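Local coordinates for catabolite activation-like protein (Xanthomonas campestris pv. campestris, PDB 3IWZ) that controls virulence factor production by activating or repressing a large set of genes in the diffusible signal factor pathway, and binds cyclic di-GMP, at residues R29-S34 against Y57-S62; V63-E68 against E84-M89; R163-L168 against K209-D214; V188-L193 against E202-V207. All coordinates share one frame; numbering follows the deposited sequence.

How the contacts relate
The four contacts fall into two pairs, one in each half of a two-domain CRP-type regulator. Contacts 1 and 2, with centres 15 Å apart, lie wholly in the region assigned to cyclic nucleotide binding. They touch where Tyr57 and Phe30 of contact 1 pack on Phe85 of contact 2, and where Val58 N probably bonds to Glu84 O. Contacts 3 and 4 share helix 201-213 in the DNA-binding half. Their centres lie 10 Å apart, and Ile164 of contact 3 packs against Leu193, Ala204 and Val207 of contact 4. Between the halves, contacts 2 and 4 come within about 5 Å at their nearest atoms without touching, and the Leu193 side chain is about 8 Å from that of Tyr79 in the nucleotide-binding region.

Contact 1 (R29-S34 against Y57-S62); sequences RFLAHS and YVISGS
Phe30 and Leu31, at the end of helix 24-32, lean on Tyr57 and Ile59, where strand 54-58 runs out into a corner. The close-packed part centres on Tyr57. Phe30 CE2 lies 4.0 Å from Tyr57 CB, so the phenyl ring meets the base of the tyrosine with its edge, CB lying near the ring plane. Leu31 comes across the tyrosine at about a right angle and sets its CD2 methyl 4.0 Å from Tyr57 CD2. Its other methyl, CD1, reaches Ile59 CD1 at 4.2 Å. The tyrosine ring is carried out toward the helix because its CG stands opposite the backbone N (chi1 174°), and Phe85 meets this ring edge-to-face.

The looser side, open to solvent, belongs to Arg29, Ala32 and His33. His33 ND1 donates to Arg29 O at 3.1 Å, arriving nearly along the C=O axis but with a bent N-H angle of 139°. Ser34 forms the polar end of the helix: Leu31 O takes two bonds from it, one from N and one from OG, the latter at 2.8 Å and on a carbonyl lone pair.

On the strand side, Ile59 and Ser60 both face Glu109, a classic beta bulge at the corner. Here an N-terminal helix packs on the antiparallel beta barrel of the cyclic nucleotide-binding domain, a cupin-like fold.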
loop_
_atom_site.group_PDB
_atom_site.type_symbol
_atom_site.label_atom_id
_atom_site.label_comp_id
_atom_site.label_asym_id
_atom_site.label_seq_id
_atom_site.Cartn_x
_atom_site.Cartn_y
_atom_site.Cartn_z
ATOM N N ARG D 29 3.627 -27.476 8.101
ATOM C CA ARG D 29 3.248 -27.450 9.507
ATOM C C ARG D 29 2.205 -26.369 9.709
ATOM O O ARG D 29 1.278 -26.528 10.495
ATOM C CB ARG D 29 4.456 -27.171 10.394
ATOM C CG ARG D 29 5.436 -28.316 10.462
ATOM C CD ARG D 29 6.410 -28.115 11.606
ATOM N NE ARG D 29 7.342 -27.029 11.344
ATOM C CZ ARG D 29 8.269 -27.066 10.394
ATOM N NH1 ARG D 29 9.085 -26.039 10.213
ATOM N NH2 ARG D 29 8.377 -28.137 9.625
ATOM N N PHE D 30 2.360 -25.264 8.991
ATOM C CA PHE D 30 1.411 -24.171 9.101
ATOM C C PHE D 30 0.035 -24.625 8.626
ATOM O O PHE D 30 -0.980 -24.259 9.215
ATOM C CB PHE D 30 1.869 -22.974 8.269
ATOM C CG PHE D 30 0.803 -21.947 8.076
ATOM C CD1 PHE D 30 0.386 -21.153 9.134
ATOM C CD2 PHE D 30 0.175 -21.806 6.845
ATOM C CE1 PHE D 30 -0.649 -20.231 8.977
ATOM C CE2 PHE D 30 -0.866 -20.885 6.674
ATOM C CZ PHE D 30 -1.278 -20.094 7.744
ATOM N N LEU D 31 0.006 -25.422 7.561
ATOM C CA LEU D 31 -1.247 -25.916 7.006
ATOM C C LEU D 31 -1.861 -27.031 7.854
ATOM O O LEU D 31 -3.075 -27.234 7.843
ATOM C CB LEU D 31 -1.032 -26.419 5.576
ATOM C CG LEU D 31 -0.525 -25.411 4.539
ATOM C CD1 LEU D 31 -0.467 -26.086 3.175
ATOM C CD2 LEU D 31 -1.445 -24.196 4.499
ATOM N N ALA D 32 -1.020 -27.745 8.594
ATOM C CA ALA D 32 -1.495 -28.833 9.439
ATOM C C ALA D 32 -2.594 -28.368 10.396
ATOM O O ALA D 32 -3.403 -29.175 10.848
ATOM C CB ALA D 32 -0.327 -29.441 10.233
ATOM N N HIS D 33 -2.621 -27.072 10.701
ATOM C CA HIS D 33 -3.624 -26.520 11.613
ATOM C C HIS D 33 -4.690 -25.712 10.872
ATOM O O HIS D 33 -5.561 -25.105 11.496
ATOM C CB HIS D 33 -2.972 -25.604 12.664
ATOM C CG HIS D 33 -1.877 -26.253 13.457
ATOM N ND1 HIS D 33 -0.573 -26.318 13.014
ATOM C CD2 HIS D 33 -1.888 -26.843 14.676
ATOM C CE1 HIS D 33 0.173 -26.915 13.925
ATOM N NE2 HIS D 33 -0.601 -27.244 14.943
ATOM N N SER D 34 -4.628 -25.700 9.546
ATOM C CA SER D 34 -5.590 -24.939 8.759
ATOM C C SER D 34 -6.718 -25.772 8.159
ATOM O O SER D 34 -6.618 -26.993 8.028
ATOM C CB SER D 34 -4.877 -24.210 7.626
ATOM O OG SER D 34 -4.427 -25.137 6.660
ATOM N N TYR D 57 -4.562 -18.330 3.147
ATOM C CA TYR D 57 -3.339 -18.689 2.445
ATOM C C TYR D 57 -3.805 -19.329 1.139
ATOM O O TYR D 57 -4.516 -20.333 1.160
ATOM C CB TYR D 57 -2.530 -19.695 3.257
ATOM C CG TYR D 57 -1.318 -20.223 2.531
ATOM C CD1 TYR D 57 -0.083 -19.585 2.632
ATOM C CD2 TYR D 57 -1.408 -21.352 1.728
ATOM C CE1 TYR D 57 1.032 -20.063 1.949
ATOM C CE2 TYR D 57 -0.302 -21.842 1.042
ATOM C CZ TYR D 57 0.913 -21.193 1.157
ATOM O OH TYR D 57 2.003 -21.682 0.481
ATOM N N VAL D 58 -3.429 -18.729 0.013
ATOM C CA VAL D 58 -3.810 -19.239 -1.298
ATOM C C VAL D 58 -3.003 -20.484 -1.653
ATOM O O VAL D 58 -1.815 -20.394 -1.957
ATOM C CB VAL D 58 -3.565 -18.197 -2.418
ATOM C CG1 VAL D 58 -4.064 -18.743 -3.744
ATOM C CG2 VAL D 58 -4.238 -16.880 -2.086
ATOM N N ILE D 59 -3.654 -21.641 -1.616
ATOM C CA ILE D 59 -2.990 -22.894 -1.944
ATOM C C ILE D 59 -2.933 -23.085 -3.454
ATOM O O ILE D 59 -1.915 -23.512 -4.007
ATOM C CB ILE D 59 -3.710 -24.099 -1.297
ATOM C CG1 ILE D 59 -3.444 -24.100 0.214
ATOM C CG2 ILE D 59 -3.224 -25.402 -1.937
ATOM C CD1 ILE D 59 -3.992 -25.301 0.958
ATOM N N SER D 60 -4.036 -22.771 -4.118
ATOM C CA SER D 60 -4.115 -22.886 -5.559
ATOM C C SER D 60 -5.175 -21.913 -6.009
ATOM O O SER D 60 -6.107 -21.616 -5.271
ATOM C CB SER D 60 -4.521 -24.301 -5.983
ATOM O OG SER D 60 -5.911 -24.522 -5.792
ATOM N N GLY D 61 -5.028 -21.416 -7.222
ATOM C CA GLY D 61 -6.006 -20.484 -7.730
ATOM C C GLY D 61 -5.474 -19.071 -7.804
ATOM O O GLY D 61 -4.333 -18.775 -7.445
ATOM N N SER D 62 -6.331 -18.190 -8.285
ATOM C CA SER D 62 -5.988 -16.794 -8.440
ATOM C C SER D 62 -7.122 -15.985 -7.804
ATOM O O SER D 62 -8.302 -16.273 -8.027
ATOM C CB SER D 62 -5.844 -16.478 -9.935
ATOM O OG SER D 62 -5.304 -15.190 -10.167
#

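Contact 2 (V63-E68 against E84-M89); sequences VSIIAE and EFVGEM
Strand 63-68 and the short strand 85-86 face each other from different antiparallel sheets, with no hydrogen bond between the two segments. Their closest alpha carbons, those of Ile65 and Val86, are 8.4 Å apart, a spacing bridged by side chains. The backbone of Val63, Ser64, Ile65 and Ile66 is instead bonded to strands 74-80 and 101-104, within its own sheet. Beyond Val86 the chain turns at Gly87, whose phi is positive (66°).

Val86 faces two residues of strand 63-68. Its CG1 methyl lies 4.4 Å from Val63 CG2, while Ile65 CD1 comes to 4.4 Å from Val86 CB, touching the branch point itself. Ile65 gets there by a bent chain, with chi1 -64° and chi2 -66°. All three residues direct their beta carbons across the gap, and the contact is wholly apolar and rather light. Phe85, the residue before, turns its ring to Ile137 and Gln140 of helix 130-157, and Met89 packs on Leu146 of the second subunit.

This facing of two antiparallel sheets fits the jelly-roll barrel of the cyclic nucleotide-binding domain.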
loop_
_atom_site.group_PDB
_atom_site.type_symbol
_atom_site.label_atom_id
_atom_site.label_comp_id
_atom_site.label_asym_id
_atom_site.label_seq_id
_atom_site.Cartn_x
_atom_site.Cartn_y
_atom_site.Cartn_z
ATOM N N VAL D 63 -6.748 -15.001 -6.991
ATOM C CA VAL D 63 -7.701 -14.124 -6.324
ATOM C C VAL D 63 -7.342 -12.671 -6.608
ATOM O O VAL D 63 -6.273 -12.360 -7.138
ATOM C CB VAL D 63 -7.707 -14.327 -4.787
ATOM C CG1 VAL D 63 -8.164 -15.746 -4.436
ATOM C CG2 VAL D 63 -6.324 -14.061 -4.228
ATOM N N SER D 64 -8.245 -11.771 -6.266
ATOM C CA SER D 64 -7.982 -10.368 -6.481
ATOM C C SER D 64 -8.386 -9.634 -5.212
ATOM O O SER D 64 -9.289 -10.073 -4.503
ATOM C CB SER D 64 -8.794 -9.849 -7.670
ATOM O OG SER D 64 -10.180 -9.828 -7.368
ATOM N N ILE D 65 -7.691 -8.542 -4.917
ATOM C CA ILE D 65 -8.015 -7.720 -3.754
ATOM C C ILE D 65 -8.595 -6.450 -4.358
ATOM O O ILE D 65 -7.930 -5.767 -5.135
ATOM C CB ILE D 65 -6.774 -7.363 -2.916
ATOM C CG1 ILE D 65 -6.149 -8.626 -2.313
ATOM C CG2 ILE D 65 -7.157 -6.384 -1.817
ATOM C CD1 ILE D 65 -7.005 -9.331 -1.284
ATOM N N ILE D 66 -9.838 -6.146 -4.010
ATOM C CA ILE D 66 -10.510 -4.982 -4.553
ATOM C C ILE D 66 -10.977 -4.022 -3.466
ATOM O O ILE D 66 -11.412 -4.444 -2.396
ATOM C CB ILE D 66 -11.735 -5.422 -5.400
ATOM C CG1 ILE D 66 -11.367 -6.648 -6.242
ATOM C CG2 ILE D 66 -12.181 -4.278 -6.314
ATOM C CD1 ILE D 66 -12.444 -7.080 -7.231
ATOM N N ALA D 67 -10.881 -2.727 -3.747
ATOM C CA ALA D 67 -11.317 -1.696 -2.807
ATOM C C ALA D 67 -12.573 -1.059 -3.384
ATOM O O ALA D 67 -12.696 -0.913 -4.601
ATOM C CB ALA D 67 -10.227 -0.638 -2.631
ATOM N N GLU D 68 -13.506 -0.690 -2.512
ATOM C CA GLU D 68 -14.749 -0.074 -2.945
ATOM C C GLU D 68 -14.824 1.386 -2.531
ATOM O O GLU D 68 -14.155 1.810 -1.591
ATOM C CB GLU D 68 -15.953 -0.800 -2.336
ATOM C CG GLU D 68 -16.268 -2.155 -2.925
ATOM C CD GLU D 68 -17.769 -2.391 -3.046
ATOM O OE1 GLU D 68 -18.490 -2.122 -2.059
ATOM O OE2 GLU D 68 -18.222 -2.850 -4.126
ATOM N N GLU D 84 0.429 -16.917 -1.527
ATOM C CA GLU D 84 0.059 -15.631 -0.961
ATOM C C GLU D 84 -0.842 -15.692 0.269
ATOM O O GLU D 84 -1.761 -16.517 0.362
ATOM C CB GLU D 84 -0.612 -14.760 -2.029
ATOM C CG GLU D 84 0.326 -14.276 -3.136
ATOM C CD GLU D 84 1.402 -13.344 -2.619
ATOM O OE1 GLU D 84 1.057 -12.344 -1.956
ATOM O OE2 GLU D 84 2.592 -13.607 -2.869
ATOM N N PHE D 85 -0.540 -14.817 1.223
ATOM C CA PHE D 85 -1.326 -14.680 2.439
ATOM C C PHE D 85 -2.252 -13.522 2.127
ATOM O O PHE D 85 -1.793 -12.464 1.714
ATOM C CB PHE D 85 -0.435 -14.311 3.631
ATOM C CG PHE D 85 0.303 -15.475 4.222
ATOM C CD1 PHE D 85 -0.325 -16.332 5.106
ATOM C CD2 PHE D 85 1.612 -15.742 3.852
ATOM C CE1 PHE D 85 0.336 -17.439 5.607
ATOM C CE2 PHE D 85 2.282 -16.849 4.347
ATOM C CZ PHE D 85 1.647 -17.699 5.224
ATOM N N VAL D 86 -3.554 -13.726 2.277
ATOM C CA VAL D 86 -4.506 -12.654 2.019
ATOM C C VAL D 86 -5.429 -12.530 3.226
ATOM O O VAL D 86 -5.535 -13.463 4.028
ATOM C CB VAL D 86 -5.286 -12.899 0.702
ATOM C CG1 VAL D 86 -4.336 -12.781 -0.472
ATOM C CG2 VAL D 86 -5.914 -14.278 0.700
ATOM N N GLY D 87 -6.059 -11.369 3.371
ATOM C CA GLY D 87 -6.918 -11.126 4.522
ATOM C C GLY D 87 -6.089 -11.092 5.803
ATOM O O GLY D 87 -6.554 -11.443 6.893
ATOM N N GLU D 88 -4.844 -10.652 5.674
ATOM C CA GLU D 88 -3.947 -10.617 6.814
ATOM C C GLU D 88 -3.980 -9.360 7.664
ATOM O O GLU D 88 -3.416 -9.352 8.753
ATOM C CB GLU D 88 -2.509 -10.852 6.349
ATOM C CG GLU D 88 -1.839 -9.644 5.706
ATOM C CD GLU D 88 -2.650 -9.032 4.570
ATOM O OE1 GLU D 88 -3.354 -9.770 3.824
ATOM O OE2 GLU D 88 -2.567 -7.801 4.420
ATOM N N MET D 89 -4.642 -8.311 7.189
ATOM C CA MET D 89 -4.668 -7.049 7.928
ATOM C C MET D 89 -5.050 -7.159 9.406
ATOM O O MET D 89 -4.344 -6.639 10.267
ATOM C CB MET D 89 -5.585 -6.034 7.240
ATOM C CG MET D 89 -5.356 -4.607 7.747
ATOM S SD MET D 89 -6.411 -3.357 6.981
ATOM C CE MET D 89 -7.748 -3.269 8.170
#

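Contact 3 (R163-L168 against K209-D214); sequences RIVRTL and KKLQAD
Leu168 and Leu211 point straight at each other, tip to tip, and their CD1 methyls meet at 4.2 Å. In both, CG lies beside the backbone N and opposite the carbonyl carbon (chi1 -84° in Leu168 and -65° in Leu211), and the outer bond is extended, which sends one methyl outward along the chain. Leu211 is the central element: it buries the largest area of the contact and touches both Val165 and Leu168 of helix 160-172. The touch with Val165 comes one turn back along that helix. Its CG2 methyl reaches the same Leu211 CD1 at 4.4 Å, although its beta carbon is not aimed at the opposite helix. One methyl of Leu211 thus serves both neighbours, with Val165 at the outer margin and Leu168 in the interior. Leu217, on strand 217-220 of the C-terminal sheet, also packs on both leucines.

Some polar groups are engaged within their own segment. Arg163 O accepts from Thr167 N and also from Thr167 OG1 at 3.2 Å, the hydroxyl approaching from above the carbonyl plane. Lys210 NZ pairs with Asp214 OD1 in a salt bridge, but the position of that carboxylate is uncertain. Arg163 instead bonds to the carbonyls of Leu158 and Val197.

With no hydrogen bond or charge pair between the segments, the chemistry implies that apolar packing alone joins them. The contact rests on shape fit and on the burial of a few methyls, and by itself sets no precise angle between the two segments.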
loop_
_atom_site.group_PDB
_atom_site.type_symbol
_atom_site.label_atom_id
_atom_site.label_comp_id
_atom_site.label_asym_id
_atom_site.label_seq_id
_atom_site.Cartn_x
_atom_site.Cartn_y
_atom_site.Cartn_z
ATOM N N ARG D 163 -2.794 5.074 -18.598
ATOM C CA ARG D 163 -2.805 3.999 -17.601
ATOM C C ARG D 163 -3.206 2.661 -18.227
ATOM O O ARG D 163 -2.626 1.624 -17.918
ATOM C CB ARG D 163 -3.768 4.324 -16.441
ATOM C CG ARG D 163 -3.650 5.739 -15.862
ATOM C CD ARG D 163 -4.197 5.865 -14.421
ATOM N NE ARG D 163 -5.650 5.718 -14.281
ATOM C CZ ARG D 163 -6.534 6.691 -14.483
ATOM N NH1 ARG D 163 -6.133 7.905 -14.843
ATOM N NH2 ARG D 163 -7.827 6.457 -14.318
ATOM N N ILE D 164 -4.203 2.686 -19.105
ATOM C CA ILE D 164 -4.666 1.462 -19.750
ATOM C C ILE D 164 -3.566 0.792 -20.577
ATOM O O ILE D 164 -3.397 -0.427 -20.519
ATOM C CB ILE D 164 -5.887 1.734 -20.651
ATOM C CG1 ILE D 164 -7.030 2.305 -19.801
ATOM C CG2 ILE D 164 -6.320 0.444 -21.344
ATOM C CD1 ILE D 164 -8.326 2.549 -20.564
ATOM N N VAL D 165 -2.823 1.586 -21.344
ATOM C CA VAL D 165 -1.737 1.047 -22.157
ATOM C C VAL D 165 -0.720 0.344 -21.261
ATOM O O VAL D 165 -0.335 -0.803 -21.519
ATOM C CB VAL D 165 -1.019 2.159 -22.954
ATOM C CG1 VAL D 165 0.258 1.615 -23.575
ATOM C CG2 VAL D 165 -1.947 2.693 -24.039
ATOM N N ARG D 166 -0.292 1.040 -20.209
ATOM C CA ARG D 166 0.667 0.496 -19.254
ATOM C C ARG D 166 0.190 -0.843 -18.687
ATOM O O ARG D 166 0.954 -1.812 -18.633
ATOM C CB ARG D 166 0.886 1.488 -18.106
ATOM C CG ARG D 166 1.869 2.624 -18.390
ATOM C CD ARG D 166 2.004 3.499 -17.153
ATOM N NE ARG D 166 3.286 4.196 -17.063
ATOM C CZ ARG D 166 3.650 5.216 -17.832
ATOM N NH1 ARG D 166 2.828 5.673 -18.767
ATOM N NH2 ARG D 166 4.833 5.793 -17.657
ATOM N N THR D 167 -1.077 -0.892 -18.276
ATOM C CA THR D 167 -1.672 -2.102 -17.701
ATOM C C THR D 167 -1.841 -3.237 -18.718
ATOM O O THR D 167 -1.845 -4.416 -18.348
ATOM C CB THR D 167 -3.045 -1.794 -17.051
ATOM O OG1 THR D 167 -2.863 -0.893 -15.954
ATOM C CG2 THR D 167 -3.689 -3.058 -16.539
ATOM N N LEU D 168 -2.002 -2.888 -19.991
ATOM C CA LEU D 168 -2.139 -3.901 -21.030
ATOM C C LEU D 168 -0.809 -4.631 -21.156
ATOM O O LEU D 168 -0.773 -5.841 -21.377
ATOM C CB LEU D 168 -2.505 -3.259 -22.372
ATOM C CG LEU D 168 -3.992 -2.967 -22.600
ATOM C CD1 LEU D 168 -4.181 -2.093 -23.836
ATOM C CD2 LEU D 168 -4.730 -4.285 -22.752
ATOM N N LYS D 209 -11.273 0.895 -28.231
ATOM C CA LYS D 209 -11.638 1.053 -29.629
ATOM C C LYS D 209 -10.646 2.017 -30.282
ATOM O O LYS D 209 -10.172 1.775 -31.396
ATOM C CB LYS D 209 -13.067 1.589 -29.738
ATOM C CG LYS D 209 -13.674 1.484 -31.124
ATOM C CD LYS D 209 -15.175 1.739 -31.070
ATOM C CE LYS D 209 -15.810 1.667 -32.447
ATOM N NZ LYS D 209 -17.295 1.671 -32.352
ATOM N N LYS D 210 -10.323 3.097 -29.574
ATOM C CA LYS D 210 -9.374 4.092 -30.066
ATOM C C LYS D 210 -8.008 3.452 -30.282
ATOM O O LYS D 210 -7.208 3.935 -31.078
ATOM C CB LYS D 210 -9.263 5.248 -29.067
ATOM C CG LYS D 210 -7.973 6.062 -29.155
ATOM C CD LYS D 210 -7.880 6.883 -30.432
ATOM C CE LYS D 210 -6.643 7.772 -30.402
ATOM N NZ LYS D 210 -6.630 8.777 -31.500
ATOM N N LEU D 211 -7.742 2.367 -29.560
ATOM C CA LEU D 211 -6.476 1.656 -29.691
ATOM C C LEU D 211 -6.620 0.593 -30.785
ATOM O O LEU D 211 -5.628 0.120 -31.342
ATOM C CB LEU D 211 -6.085 1.009 -28.356
ATOM C CG LEU D 211 -5.789 1.986 -27.209
ATOM C CD1 LEU D 211 -5.598 1.236 -25.908
ATOM C CD2 LEU D 211 -4.548 2.792 -27.539
ATOM N N GLN D 212 -7.865 0.231 -31.089
ATOM C CA GLN D 212 -8.158 -0.752 -32.130
ATOM C C GLN D 212 -8.068 -0.029 -33.469
ATOM O O GLN D 212 -7.938 -0.656 -34.523
ATOM C CB GLN D 212 -9.572 -1.315 -31.970
ATOM C CG GLN D 212 -9.857 -2.497 -32.887
ATOM C CD GLN D 212 -11.320 -2.617 -33.270
ATOM O OE1 GLN D 212 -11.756 -3.660 -33.763
ATOM N NE2 GLN D 212 -12.084 -1.543 -33.064
ATOM N N ALA D 213 -8.165 1.297 -33.408
ATOM C CA ALA D 213 -8.082 2.153 -34.588
ATOM C C ALA D 213 -6.615 2.501 -34.786
ATOM O O ALA D 213 -6.050 2.285 -35.857
ATOM C CB ALA D 213 -8.897 3.422 -34.372
ATOM N N ASP D 214 -6.008 3.036 -33.734
ATOM C CA ASP D 214 -4.599 3.418 -33.747
ATOM C C ASP D 214 -3.669 2.284 -34.209
ATOM O O ASP D 214 -2.464 2.487 -34.370
ATOM C CB ASP D 214 -4.190 3.896 -32.345
ATOM C CG ASP D 214 -4.728 5.283 -32.019
ATOM O OD1 ASP D 214 -5.909 5.565 -32.329
ATOM O OD2 ASP D 214 -3.970 6.092 -31.444
#

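Contact 4 (V188-L193 against E202-V207); sequences VSRQEL and EMAGRV
This is a helix-helix contact in which Arg190 lies along Ala204 and Gly205, with Leu193 behind, at the start of helix 190-197 where it lies over helix 201-213. The closest alpha carbons, those of Arg190 and Gly205, are only 6.4 Å apart. Arg190 crosses the surface of the second helix with CG opposite its backbone N (chi1 174°) and bends at chi2 and chi3. The approach is made over the bare backbone of Gly205, whose alpha carbon sits at the edge of the guanidinium and near its plane. The spot is very tight, with both CD and NH1 of Arg190 placed 3.2 Å from Gly205 CA, so the exact placing of the side chain is somewhat doubtful.

The predicted helix-turn-helix, residues 190-209, comprises helix 190-197, the turn and most of helix 201-213, the second helix being, as in CRP relatives, the one expected to enter the DNA major groove. Deeper in the pair, Ala204 directs its CB methyl at the first helix, 4.0 Å from Arg190 O. Leu193 CD2 approaches Ala204 O at 4.4 Å, and that leucine also packs on Leu208. Ser189 occupies the N-cap of helix 190-197, while Glu192 bonds through OE1 to Tyr79 OH of the nucleotide-binding domain.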
loop_
_atom_site.group_PDB
_atom_site.type_symbol
_atom_site.label_atom_id
_atom_site.label_comp_id
_atom_site.label_asym_id
_atom_site.label_seq_id
_atom_site.Cartn_x
_atom_site.Cartn_y
_atom_site.Cartn_z
ATOM N N VAL D 188 -8.868 -10.097 -20.913
ATOM C CA VAL D 188 -9.267 -9.159 -19.869
ATOM C C VAL D 188 -10.552 -8.443 -20.280
ATOM O O VAL D 188 -10.572 -7.690 -21.254
ATOM C CB VAL D 188 -8.173 -8.093 -19.596
ATOM C CG1 VAL D 188 -8.667 -7.101 -18.555
ATOM C CG2 VAL D 188 -6.901 -8.762 -19.100
ATOM N N SER D 189 -11.622 -8.689 -19.532
ATOM C CA SER D 189 -12.915 -8.075 -19.801
ATOM C C SER D 189 -12.861 -6.556 -19.664
ATOM O O SER D 189 -12.045 -6.015 -18.913
ATOM C CB SER D 189 -13.966 -8.655 -18.850
ATOM O OG SER D 189 -13.444 -8.793 -17.539
ATOM N N ARG D 190 -13.731 -5.873 -20.403
ATOM C CA ARG D 190 -13.796 -4.417 -20.373
ATOM C C ARG D 190 -14.049 -3.940 -18.946
ATOM O O ARG D 190 -13.567 -2.885 -18.533
ATOM C CB ARG D 190 -14.911 -3.921 -21.307
ATOM C CG ARG D 190 -15.160 -2.421 -21.237
ATOM C CD ARG D 190 -15.518 -1.824 -22.602
ATOM N NE ARG D 190 -16.861 -2.160 -23.069
ATOM C CZ ARG D 190 -17.409 -1.666 -24.179
ATOM N NH1 ARG D 190 -16.726 -0.814 -24.935
ATOM N NH2 ARG D 190 -18.642 -2.009 -24.530
ATOM N N GLN D 191 -14.810 -4.734 -18.199
ATOM C CA GLN D 191 -15.134 -4.421 -16.812
ATOM C C GLN D 191 -13.870 -4.421 -15.956
ATOM O O GLN D 191 -13.607 -3.457 -15.240
ATOM C CB GLN D 191 -16.144 -5.443 -16.278
ATOM C CG GLN D 191 -17.511 -5.346 -16.958
ATOM C CD GLN D 191 -18.243 -6.678 -17.019
ATOM O OE1 GLN D 191 -17.786 -7.624 -17.675
ATOM N NE2 GLN D 191 -19.388 -6.759 -16.341
ATOM N N GLU D 192 -13.089 -5.497 -16.040
ATOM C CA GLU D 192 -11.850 -5.622 -15.270
ATOM C C GLU D 192 -10.820 -4.563 -15.634
ATOM O O GLU D 192 -10.085 -4.083 -14.771
ATOM C CB GLU D 192 -11.233 -7.012 -15.453
ATOM C CG GLU D 192 -11.632 -8.012 -14.372
ATOM C CD GLU D 192 -11.147 -7.603 -12.987
ATOM O OE1 GLU D 192 -9.917 -7.577 -12.767
ATOM O OE2 GLU D 192 -11.996 -7.308 -12.119
ATOM N N LEU D 193 -10.761 -4.201 -16.910
ATOM C CA LEU D 193 -9.813 -3.188 -17.350
ATOM C C LEU D 193 -10.128 -1.887 -16.627
ATOM O O LEU D 193 -9.239 -1.236 -16.067
ATOM C CB LEU D 193 -9.925 -2.968 -18.856
ATOM C CG LEU D 193 -8.714 -2.256 -19.456
ATOM C CD1 LEU D 193 -7.482 -3.120 -19.235
ATOM C CD2 LEU D 193 -8.932 -2.011 -20.939
ATOM N N GLU D 202 -17.332 2.041 -19.328
ATOM C CA GLU D 202 -17.567 2.677 -20.613
ATOM C C GLU D 202 -16.300 3.347 -21.152
ATOM O O GLU D 202 -15.842 3.012 -22.247
ATOM C CB GLU D 202 -18.698 3.707 -20.482
ATOM C CG GLU D 202 -18.805 4.350 -19.099
ATOM C CD GLU D 202 -20.025 3.878 -18.322
ATOM O OE1 GLU D 202 -21.156 4.221 -18.736
ATOM O OE2 GLU D 202 -19.860 3.172 -17.301
ATOM N N MET D 203 -15.731 4.279 -20.387
ATOM C CA MET D 203 -14.520 4.978 -20.818
ATOM C C MET D 203 -13.467 3.968 -21.240
ATOM O O MET D 203 -12.801 4.144 -22.259
ATOM C CB MET D 203 -13.957 5.854 -19.695
ATOM C CG MET D 203 -13.476 7.235 -20.159
ATOM S SD MET D 203 -12.334 7.200 -21.573
ATOM C CE MET D 203 -12.012 8.963 -21.814
ATOM N N ALA D 204 -13.322 2.906 -20.455
ATOM C CA ALA D 204 -12.346 1.873 -20.763
ATOM C C ALA D 204 -12.608 1.330 -22.161
ATOM O O ALA D 204 -11.685 0.905 -22.854
ATOM C CB ALA D 204 -12.427 0.750 -19.742
ATOM N N GLY D 205 -13.872 1.343 -22.570
ATOM C CA GLY D 205 -14.221 0.855 -23.893
ATOM C C GLY D 205 -13.762 1.830 -24.954
ATOM O O GLY D 205 -13.154 1.445 -25.957
ATOM N N ARG D 206 -14.050 3.106 -24.716
ATOM C CA ARG D 206 -13.675 4.171 -25.635
ATOM C C ARG D 206 -12.192 4.117 -25.990
ATOM O O ARG D 206 -11.805 4.423 -27.114
ATOM C CB ARG D 206 -14.010 5.527 -25.011
ATOM C CG ARG D 206 -13.717 6.726 -25.897
ATOM C CD ARG D 206 -13.882 8.017 -25.105
ATOM N NE ARG D 206 -15.206 8.113 -24.497
ATOM C CZ ARG D 206 -15.569 9.051 -23.626
ATOM N NH1 ARG D 206 -14.704 9.985 -23.247
ATOM N NH2 ARG D 206 -16.802 9.055 -23.134
ATOM N N VAL D 207 -11.362 3.722 -25.030
ATOM C CA VAL D 207 -9.921 3.639 -25.250
ATOM C C VAL D 207 -9.522 2.338 -25.942
ATOM O O VAL D 207 -8.520 2.284 -26.649
ATOM C CB VAL D 207 -9.145 3.762 -23.914
ATOM C CG1 VAL D 207 -7.647 3.652 -24.165
ATOM C CG2 VAL D 207 -9.468 5.093 -23.248
#